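Local coordinates for protein L-Ala-D/L-Glu epimerase, a muconate lactonizing enzyme (PDB 3FCP) that belongs to the muconate lactonizing enzyme branch of the enolase superfamily and holds a magnesium ion at the mouth of its C-terminal barrel domain, at residues F167-G172 and I196-N201; L223-V228 and A246-E251. All coordinates share one frame; numbering follows the deposited sequence.

Interaction 1: residues F167-G172 and I196-N201; sequences FKLKIG and IRVDVN. With MG (magnesium ion), chain I.
Asp-199 meets two lysines of the parallel strand 167-170 with its carboxylate. Its CB packs against Lys-168 CE at 3.5 Å and lies near the carbonyl O of Leu-169. CG stands anti to the backbone N (chi1 -180°), which swings the carboxylate out from the sheet toward the magnesium ion. At the tip the two oxygens divide the work. OD2 takes a weak hydrogen bond within a salt bridge from Lys-168 NZ at 3.2 Å, is approached by Lys-170 NZ in a longer salt bridge of 3.8 Å, and accepts from a metal-bound water. OD1 has a second metal-bound water within hydrogen-bonding distance, one that also lies close to Glu-225 OE2, and it receives the backbone N of Asn-201 at 3.0 Å, an Asx turn in which the N-H comes from above the carboxylate plane. The turn ends on the metal ligand, Asn-201, whose OD1 lies 2.2 Å from the magnesium ion. Asp-199 is thus second shell, joined to the metal through water. The extended Lys-168 crosses it obliquely and also pairs with Glu-327 and Glu-225.

Four backbone N-H...O=C bonds join the two strands, from Arg-197 N to Phe-167 O through to Ile-171 N to Asp-199 O at 3.0 Å. On the opposite face Leu-169 CD1 reaches Ile-196 CG2 at 3.8 Å, and Ile-171 CD1 rests on Val-198 CB. This apolar face packs on helix 176-189, the crossover of the beta-alpha-beta unit, while strands 136-143 and 223-225 flank the pair in the barrel wall.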
ATOM      1  N   PHE A 167       3.851 -38.485  -1.697  1.00 32.38           N
ATOM      2  CA  PHE A 167       4.321 -38.677  -0.336  1.00 31.03           C
ATOM      3  C   PHE A 167       4.446 -37.346   0.394  1.00 29.30           C
ATOM      4  O   PHE A 167       4.836 -36.339  -0.193  1.00 28.57           O
ATOM      5  CB  PHE A 167       5.681 -39.381  -0.350  1.00 31.04           C
ATOM      6  CG  PHE A 167       5.661 -40.721  -1.030  1.00 34.26           C
ATOM      7  CD1 PHE A 167       5.176 -41.845  -0.369  1.00 36.10           C
ATOM      8  CD2 PHE A 167       6.098 -40.853  -2.342  1.00 35.80           C
ATOM      9  CE1 PHE A 167       5.127 -43.090  -1.007  1.00 36.16           C
ATOM     10  CE2 PHE A 167       6.051 -42.093  -2.989  1.00 37.86           C
ATOM     11  CZ  PHE A 167       5.564 -43.210  -2.318  1.00 35.88           C
ATOM     12  N   LYS A 168       4.103 -37.356   1.677  1.00 27.56           N
ATOM     13  CA  LYS A 168       4.204 -36.168   2.515  1.00 28.00           C
ATOM     14  C   LYS A 168       5.262 -36.461   3.571  1.00 27.88           C
ATOM     15  O   LYS A 168       5.111 -37.384   4.370  1.00 29.76           O
ATOM     16  CB  LYS A 168       2.854 -35.863   3.173  1.00 28.25           C
ATOM     17  CG  LYS A 168       2.917 -34.855   4.313  1.00 29.64           C
ATOM     18  CD  LYS A 168       1.527 -34.532   4.857  1.00 28.51           C
ATOM     19  CE  LYS A 168       1.612 -33.851   6.217  1.00 28.19           C
ATOM     20  NZ  LYS A 168       0.300 -33.298   6.678  1.00 28.15           N
ATOM     21  N   LEU A 169       6.342 -35.689   3.564  1.00 28.61           N
ATOM     22  CA  LEU A 169       7.417 -35.900   4.527  1.00 29.82           C
ATOM     23  C   LEU A 169       7.314 -34.906   5.669  1.00 30.24           C
ATOM     24  O   LEU A 169       7.144 -33.703   5.448  1.00 30.65           O
ATOM     25  CB  LEU A 169       8.785 -35.746   3.857  1.00 30.07           C
ATOM     26  CG  LEU A 169       8.944 -36.168   2.396  1.00 32.30           C
ATOM     27  CD1 LEU A 169      10.415 -36.037   2.008  1.00 32.06           C
ATOM     28  CD2 LEU A 169       8.448 -37.580   2.189  1.00 33.22           C
ATOM     29  N   LYS A 170       7.408 -35.403   6.894  1.00 29.99           N
ATOM     30  CA  LYS A 170       7.339 -34.514   8.038  1.00 31.40           C
ATOM     31  C   LYS A 170       8.751 -34.170   8.475  1.00 31.23           C
ATOM     32  O   LYS A 170       9.606 -35.048   8.617  1.00 29.93           O
ATOM     33  CB  LYS A 170       6.547 -35.158   9.180  1.00 34.93           C
ATOM     34  CG  LYS A 170       5.094 -35.436   8.794  1.00 40.27           C
ATOM     35  CD  LYS A 170       4.119 -35.232   9.952  1.00 43.58           C
ATOM     36  CE  LYS A 170       4.036 -33.768  10.373  1.00 45.06           C
ATOM     37  NZ  LYS A 170       2.996 -33.553  11.436  1.00 43.22           N
ATOM     38  N   ILE A 171       8.995 -32.879   8.656  1.00 30.25           N
ATOM     39  CA  ILE A 171      10.304 -32.399   9.067  1.00 30.16           C
ATOM     40  C   ILE A 171      10.103 -31.252  10.037  1.00 30.61           C
ATOM     41  O   ILE A 171       8.969 -30.917  10.374  1.00 30.11           O
ATOM     42  CB  ILE A 171      11.116 -31.900   7.858  1.00 28.53           C
ATOM     43  CG1 ILE A 171      10.326 -30.816   7.117  1.00 28.03           C
ATOM     44  CG2 ILE A 171      11.417 -33.063   6.918  1.00 29.14           C
ATOM     45  CD1 ILE A 171      11.063 -30.195   5.947  1.00 28.56           C
ATOM     46  N   GLY A 172      11.205 -30.652  10.477  1.00 30.67           N
ATOM     47  CA  GLY A 172      11.122 -29.544  11.406  1.00 32.88           C
ATOM     48  C   GLY A 172      11.491 -29.929  12.827  1.00 35.06           C
ATOM     49  O   GLY A 172      11.492 -29.083  13.717  1.00 35.87           O
ATOM     50  N   ILE A 196       6.541 -35.208  -4.225  1.00 30.20           N
ATOM     51  CA  ILE A 196       7.056 -35.056  -2.874  1.00 28.73           C
ATOM     52  C   ILE A 196       6.599 -33.751  -2.233  1.00 27.88           C
ATOM     53  O   ILE A 196       6.830 -32.669  -2.772  1.00 27.42           O
ATOM     54  CB  ILE A 196       8.609 -35.080  -2.852  1.00 28.76           C
ATOM     55  CG1 ILE A 196       9.133 -36.351  -3.534  1.00 29.10           C
ATOM     56  CG2 ILE A 196       9.107 -34.983  -1.410  1.00 28.17           C
ATOM     57  CD1 ILE A 196       8.666 -37.651  -2.900  1.00 26.46           C
ATOM     58  N   ARG A 197       5.939 -33.867  -1.086  1.00 25.57           N
ATOM     59  CA  ARG A 197       5.485 -32.698  -0.344  1.00 24.50           C
ATOM     60  C   ARG A 197       6.125 -32.798   1.035  1.00 23.38           C
ATOM     61  O   ARG A 197       6.434 -33.900   1.500  1.00 24.57           O
ATOM     62  CB  ARG A 197       3.956 -32.686  -0.186  1.00 23.67           C
ATOM     63  CG  ARG A 197       3.142 -32.713  -1.493  1.00 24.05           C
ATOM     64  CD  ARG A 197       2.806 -34.142  -1.915  1.00 24.88           C
ATOM     65  NE  ARG A 197       1.940 -34.190  -3.094  1.00 25.25           N
ATOM     66  CZ  ARG A 197       0.656 -33.844  -3.105  1.00 25.38           C
ATOM     67  NH1 ARG A 197       0.063 -33.419  -1.997  1.00 25.46           N
ATOM     68  NH2 ARG A 197      -0.040 -33.928  -4.227  1.00 25.42           N
ATOM     69  N   VAL A 198       6.346 -31.660   1.686  1.00 24.17           N
ATOM     70  CA  VAL A 198       6.922 -31.671   3.028  1.00 23.19           C
ATOM     71  C   VAL A 198       6.014 -30.862   3.942  1.00 25.14           C
ATOM     72  O   VAL A 198       5.307 -29.954   3.492  1.00 25.79           O
ATOM     73  CB  VAL A 198       8.348 -31.061   3.070  1.00 25.84           C
ATOM     74  CG1 VAL A 198       9.235 -31.737   2.027  1.00 23.79           C
ATOM     75  CG2 VAL A 198       8.292 -29.551   2.853  1.00 26.16           C
ATOM     76  N   ASP A 199       6.038 -31.200   5.221  1.00 25.03           N
ATOM     77  CA  ASP A 199       5.231 -30.520   6.220  1.00 25.69           C
ATOM     78  C   ASP A 199       6.142 -30.197   7.396  1.00 26.42           C
ATOM     79  O   ASP A 199       6.661 -31.102   8.049  1.00 27.38           O
ATOM     80  CB  ASP A 199       4.068 -31.430   6.647  1.00 24.91           C
ATOM     81  CG  ASP A 199       3.165 -30.791   7.694  1.00 26.90           C
ATOM     82  OD1 ASP A 199       3.227 -29.556   7.870  1.00 25.15           O
ATOM     83  OD2 ASP A 199       2.385 -31.533   8.331  1.00 27.59           O
ATOM     84  N   VAL A 200       6.350 -28.904   7.646  1.00 25.58           N
ATOM     85  CA  VAL A 200       7.205 -28.450   8.736  1.00 26.02           C
ATOM     86  C   VAL A 200       6.366 -28.184   9.987  1.00 26.01           C
ATOM     87  O   VAL A 200       6.896 -27.952  11.071  1.00 24.17           O
ATOM     88  CB  VAL A 200       7.946 -27.144   8.351  1.00 27.78           C
ATOM     89  CG1 VAL A 200       9.169 -26.956   9.241  1.00 29.90           C
ATOM     90  CG2 VAL A 200       8.347 -27.181   6.888  1.00 27.39           C
ATOM     91  N   ASN A 201       5.049 -28.213   9.816  1.00 26.75           N
ATOM     92  CA  ASN A 201       4.103 -27.984  10.904  1.00 27.17           C
ATOM     93  C   ASN A 201       4.501 -26.881  11.886  1.00 27.64           C
ATOM     94  O   ASN A 201       4.621 -27.125  13.090  1.00 27.39           O
ATOM     95  CB  ASN A 201       3.849 -29.296  11.659  1.00 30.32           C
ATOM     96  CG  ASN A 201       2.630 -29.222  12.576  1.00 32.16           C
ATOM     97  OD1 ASN A 201       1.552 -28.766  12.171  1.00 31.60           O
ATOM     98  ND2 ASN A 201       2.790 -29.689  13.812  1.00 32.60           N
TER
HETATM   99 MG    MG I 382      -0.201 -28.978  10.882  1.00 17.54          MG
HETATM  100  O   HOH W   1       0.903 -31.069  10.311  1.00 31.54           O
HETATM  101  O   HOH W   2       1.035 -28.510   8.751  1.00 24.43           O
HETATM  102  O   HOH W   3      -1.561 -30.801  12.107  1.00 34.60           O

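Interaction 2: residues L223-V228 and A246-E251; sequences LIEQPV and AILADE. With MG (magnesium ion), chain I.
Asp-250 and Glu-251 bind the magnesium ion just past the end of strand 246-249, and Gln-226 of the neighbouring strand's exit loop fixes the backbone that carries them. Asp-250 OD2 lies 2.3 Å from the metal and Glu-251 OE2 2.2 Å, with Glu-251 OE1 a longer 2.7 Å away. Gln-226 OE1 accepts the backbone N-H of Asp-250 at 2.9 Å, in the carbonyl plane, and also that of Ala-252. NE2 gives a straight bond (173°) to Val-228 O, so both ends of the amide are tied and its rotation is set. With chi1 at -163°, Gln-226 CG comes to 3.5 Å from Glu-251 OE1; the bend at chi2 (65°) then turns the amide so that its oxygen reaches Asp-250 N, nearly perpendicular to the carboxylate.

Glu-225 reaches the metal only through water. Its OE2 is 2.8 Å from a metal-bound water that probably shares its protons between this oxygen and Asp-199 OD1. OE2 also comes within 3.2 Å of Asp-250 OD2, two acceptors whose repulsion the metal probably offsets. Lys-274 donates to Asp-250 OD2, while Lys-168 and Lys-277 pair with the other oxygens, Glu-225 OE1 and Asp-250 OD1.

Strand 223-225, helix 233-242 and strand 246-249 make one beta-alpha-beta unit of the barrel, with the metal at the C-terminal strand ends, as in the enolase superfamily. Backbone bonds from Ile-224 N, Leu-248 N and Gln-226 N join the parallel strands. Inside, Leu-248 CD1 lies alongside the extended Glu-225 chain, 3.4 Å from its CG, and Leu-248 CG touches Leu-223 CD2. On the outer side Ile-247 CD1 leans on Ile-224 CB, and Leu-236 of helix 233-242 covers Ile-247 and Pro-227.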
ATOM      1  N   LEU A 223       5.299 -29.165  -2.853  1.00 23.78           N
ATOM      2  CA  LEU A 223       4.483 -28.415  -1.910  1.00 22.23           C
ATOM      3  C   LEU A 223       5.130 -28.380  -0.532  1.00 21.86           C
ATOM      4  O   LEU A 223       5.631 -29.393  -0.047  1.00 22.45           O
ATOM      5  CB  LEU A 223       3.105 -29.077  -1.820  1.00 21.96           C
ATOM      6  CG  LEU A 223       1.969 -28.399  -1.047  1.00 21.77           C
ATOM      7  CD1 LEU A 223       1.506 -27.151  -1.801  1.00 21.35           C
ATOM      8  CD2 LEU A 223       0.812 -29.390  -0.897  1.00 21.10           C
ATOM      9  N   ILE A 224       5.112 -27.210   0.095  1.00 20.98           N
ATOM     10  CA  ILE A 224       5.679 -27.033   1.432  1.00 20.32           C
ATOM     11  C   ILE A 224       4.529 -26.618   2.345  1.00 20.63           C
ATOM     12  O   ILE A 224       3.937 -25.555   2.149  1.00 20.80           O
ATOM     13  CB  ILE A 224       6.743 -25.910   1.450  1.00 19.53           C
ATOM     14  CG1 ILE A 224       7.842 -26.205   0.420  1.00 19.87           C
ATOM     15  CG2 ILE A 224       7.341 -25.792   2.853  1.00 17.47           C
ATOM     16  CD1 ILE A 224       8.847 -25.050   0.238  1.00 18.96           C
ATOM     17  N   GLU A 225       4.218 -27.451   3.335  1.00 21.75           N
ATOM     18  CA  GLU A 225       3.119 -27.176   4.257  1.00 21.54           C
ATOM     19  C   GLU A 225       3.520 -26.438   5.535  1.00 21.80           C
ATOM     20  O   GLU A 225       4.483 -26.814   6.210  1.00 21.62           O
ATOM     21  CB  GLU A 225       2.421 -28.489   4.629  1.00 22.22           C
ATOM     22  CG  GLU A 225       1.105 -28.319   5.386  1.00 22.81           C
ATOM     23  CD  GLU A 225       0.461 -29.647   5.765  1.00 25.11           C
ATOM     24  OE1 GLU A 225       0.831 -30.691   5.174  1.00 23.14           O
ATOM     25  OE2 GLU A 225      -0.427 -29.645   6.646  1.00 23.67           O
ATOM     26  N   GLN A 226       2.762 -25.387   5.847  1.00 20.05           N
ATOM     27  CA  GLN A 226       2.941 -24.560   7.044  1.00 20.27           C
ATOM     28  C   GLN A 226       4.382 -24.493   7.544  1.00 21.29           C
ATOM     29  O   GLN A 226       4.688 -24.929   8.658  1.00 21.69           O
ATOM     30  CB  GLN A 226       2.030 -25.091   8.157  1.00 19.98           C
ATOM     31  CG  GLN A 226       1.789 -24.136   9.312  1.00 20.14           C
ATOM     32  CD  GLN A 226       1.023 -22.891   8.894  1.00 23.89           C
ATOM     33  OE1 GLN A 226      -0.058 -22.976   8.306  1.00 24.28           O
ATOM     34  NE2 GLN A 226       1.580 -21.729   9.200  1.00 21.63           N
ATOM     35  N   PRO A 227       5.285 -23.921   6.732  1.00 22.05           N
ATOM     36  CA  PRO A 227       6.697 -23.809   7.113  1.00 22.61           C
ATOM     37  C   PRO A 227       6.947 -22.987   8.369  1.00 23.79           C
ATOM     38  O   PRO A 227       7.820 -23.322   9.169  1.00 22.62           O
ATOM     39  CB  PRO A 227       7.341 -23.197   5.866  1.00 22.40           C
ATOM     40  CG  PRO A 227       6.216 -22.400   5.253  1.00 22.18           C
ATOM     41  CD  PRO A 227       5.050 -23.340   5.398  1.00 20.14           C
ATOM     42  N   VAL A 228       6.172 -21.920   8.545  1.00 23.70           N
ATOM     43  CA  VAL A 228       6.331 -21.052   9.707  1.00 24.08           C
ATOM     44  C   VAL A 228       5.143 -21.122  10.667  1.00 24.01           C
ATOM     45  O   VAL A 228       4.144 -21.791  10.397  1.00 24.34           O
ATOM     46  CB  VAL A 228       6.542 -19.580   9.273  1.00 23.82           C
ATOM     47  CG1 VAL A 228       7.844 -19.449   8.504  1.00 23.76           C
ATOM     48  CG2 VAL A 228       5.371 -19.111   8.414  1.00 22.50           C
ATOM     49  N   ALA A 246       4.918 -24.377  -4.542  1.00 23.24           N
ATOM     50  CA  ALA A 246       3.673 -24.120  -3.826  1.00 21.75           C
ATOM     51  C   ALA A 246       3.741 -24.218  -2.302  1.00 20.79           C
ATOM     52  O   ALA A 246       4.434 -25.071  -1.749  1.00 19.56           O
ATOM     53  CB  ALA A 246       2.582 -25.053  -4.356  1.00 21.86           C
ATOM     54  N   ILE A 247       2.996 -23.334  -1.636  1.00 20.01           N
ATOM     55  CA  ILE A 247       2.905 -23.303  -0.180  1.00 20.08           C
ATOM     56  C   ILE A 247       1.494 -23.751   0.223  1.00 20.65           C
ATOM     57  O   ILE A 247       0.499 -23.308  -0.361  1.00 21.47           O
ATOM     58  CB  ILE A 247       3.149 -21.871   0.392  1.00 19.84           C
ATOM     59  CG1 ILE A 247       4.526 -21.347  -0.042  1.00 23.22           C
ATOM     60  CG2 ILE A 247       3.058 -21.894   1.911  1.00 19.96           C
ATOM     61  CD1 ILE A 247       5.684 -22.287   0.274  1.00 20.59           C
ATOM     62  N   LEU A 248       1.420 -24.626   1.218  1.00 21.11           N
ATOM     63  CA  LEU A 248       0.155 -25.148   1.723  1.00 22.48           C
ATOM     64  C   LEU A 248      -0.071 -24.595   3.134  1.00 22.69           C
ATOM     65  O   LEU A 248       0.748 -24.807   4.028  1.00 22.94           O
ATOM     66  CB  LEU A 248       0.214 -26.681   1.793  1.00 23.52           C
ATOM     67  CG  LEU A 248      -1.035 -27.564   1.632  1.00 28.63           C
ATOM     68  CD1 LEU A 248      -0.981 -28.674   2.678  1.00 23.54           C
ATOM     69  CD2 LEU A 248      -2.331 -26.768   1.739  1.00 26.31           C
ATOM     70  N   ALA A 249      -1.171 -23.882   3.334  1.00 21.43           N
ATOM     71  CA  ALA A 249      -1.471 -23.340   4.653  1.00 20.70           C
ATOM     72  C   ALA A 249      -2.262 -24.369   5.470  1.00 19.46           C
ATOM     73  O   ALA A 249      -3.198 -24.984   4.955  1.00 20.16           O
ATOM     74  CB  ALA A 249      -2.281 -22.051   4.510  1.00 18.09           C
ATOM     75  N   ASP A 250      -1.879 -24.575   6.726  1.00 17.96           N
ATOM     76  CA  ASP A 250      -2.612 -25.508   7.584  1.00 19.60           C
ATOM     77  C   ASP A 250      -3.116 -24.751   8.808  1.00 20.42           C
ATOM     78  O   ASP A 250      -4.211 -24.189   8.774  1.00 21.35           O
ATOM     79  CB  ASP A 250      -1.741 -26.708   8.014  1.00 20.49           C
ATOM     80  CG  ASP A 250      -2.525 -27.744   8.837  1.00 23.07           C
ATOM     81  OD1 ASP A 250      -3.763 -27.597   8.975  1.00 22.91           O
ATOM     82  OD2 ASP A 250      -1.909 -28.710   9.346  1.00 24.20           O
ATOM     83  N   GLU A 251      -2.314 -24.705   9.872  1.00 20.59           N
ATOM     84  CA  GLU A 251      -2.717 -24.006  11.093  1.00 22.85           C
ATOM     85  C   GLU A 251      -3.102 -22.543  10.875  1.00 23.19           C
ATOM     86  O   GLU A 251      -3.852 -21.977  11.671  1.00 22.66           O
ATOM     87  CB  GLU A 251      -1.610 -24.077  12.159  1.00 24.87           C
ATOM     88  CG  GLU A 251      -1.506 -25.402  12.918  1.00 26.82           C
ATOM     89  CD  GLU A 251      -0.974 -26.542  12.067  1.00 28.22           C
ATOM     90  OE1 GLU A 251      -0.285 -26.280  11.057  1.00 26.73           O
ATOM     91  OE2 GLU A 251      -1.234 -27.708  12.422  1.00 31.71           O
TER
HETATM   92 MG    MG I 382      -0.201 -28.978  10.882  1.00 17.54          MG
HETATM   93  O   HOH W   2       1.035 -28.510   8.751  1.00 24.43           O
HETATM   94  O   HOH W   1       0.903 -31.069  10.311  1.00 31.54           O
HETATM   95  O   HOH W   3      -1.561 -30.801  12.107  1.00 34.60           O

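In the fold
From the N terminus, the chain first lays down strand 166-170, crosses through helix 176-189 and returns as strand 195-199, where interaction 1 closes a loop of 23 intervening residues. It then runs through helix 206-218 into strand 223-225, and helix 233-242 leads to strand 246-249, where interaction 2 closes a second loop. The two are in series, neither nested nor crossing, with centres about 9 Å apart. Strands 195-199 and 223-225 are neighbours, probably hydrogen-bonded from Val-198 to Leu-223 and Glu-225, so four consecutive parallel barrel strands become continuous. Both contacts converge on the same magnesium ion, interaction 1 supplying one protein ligand and interaction 2 the other two.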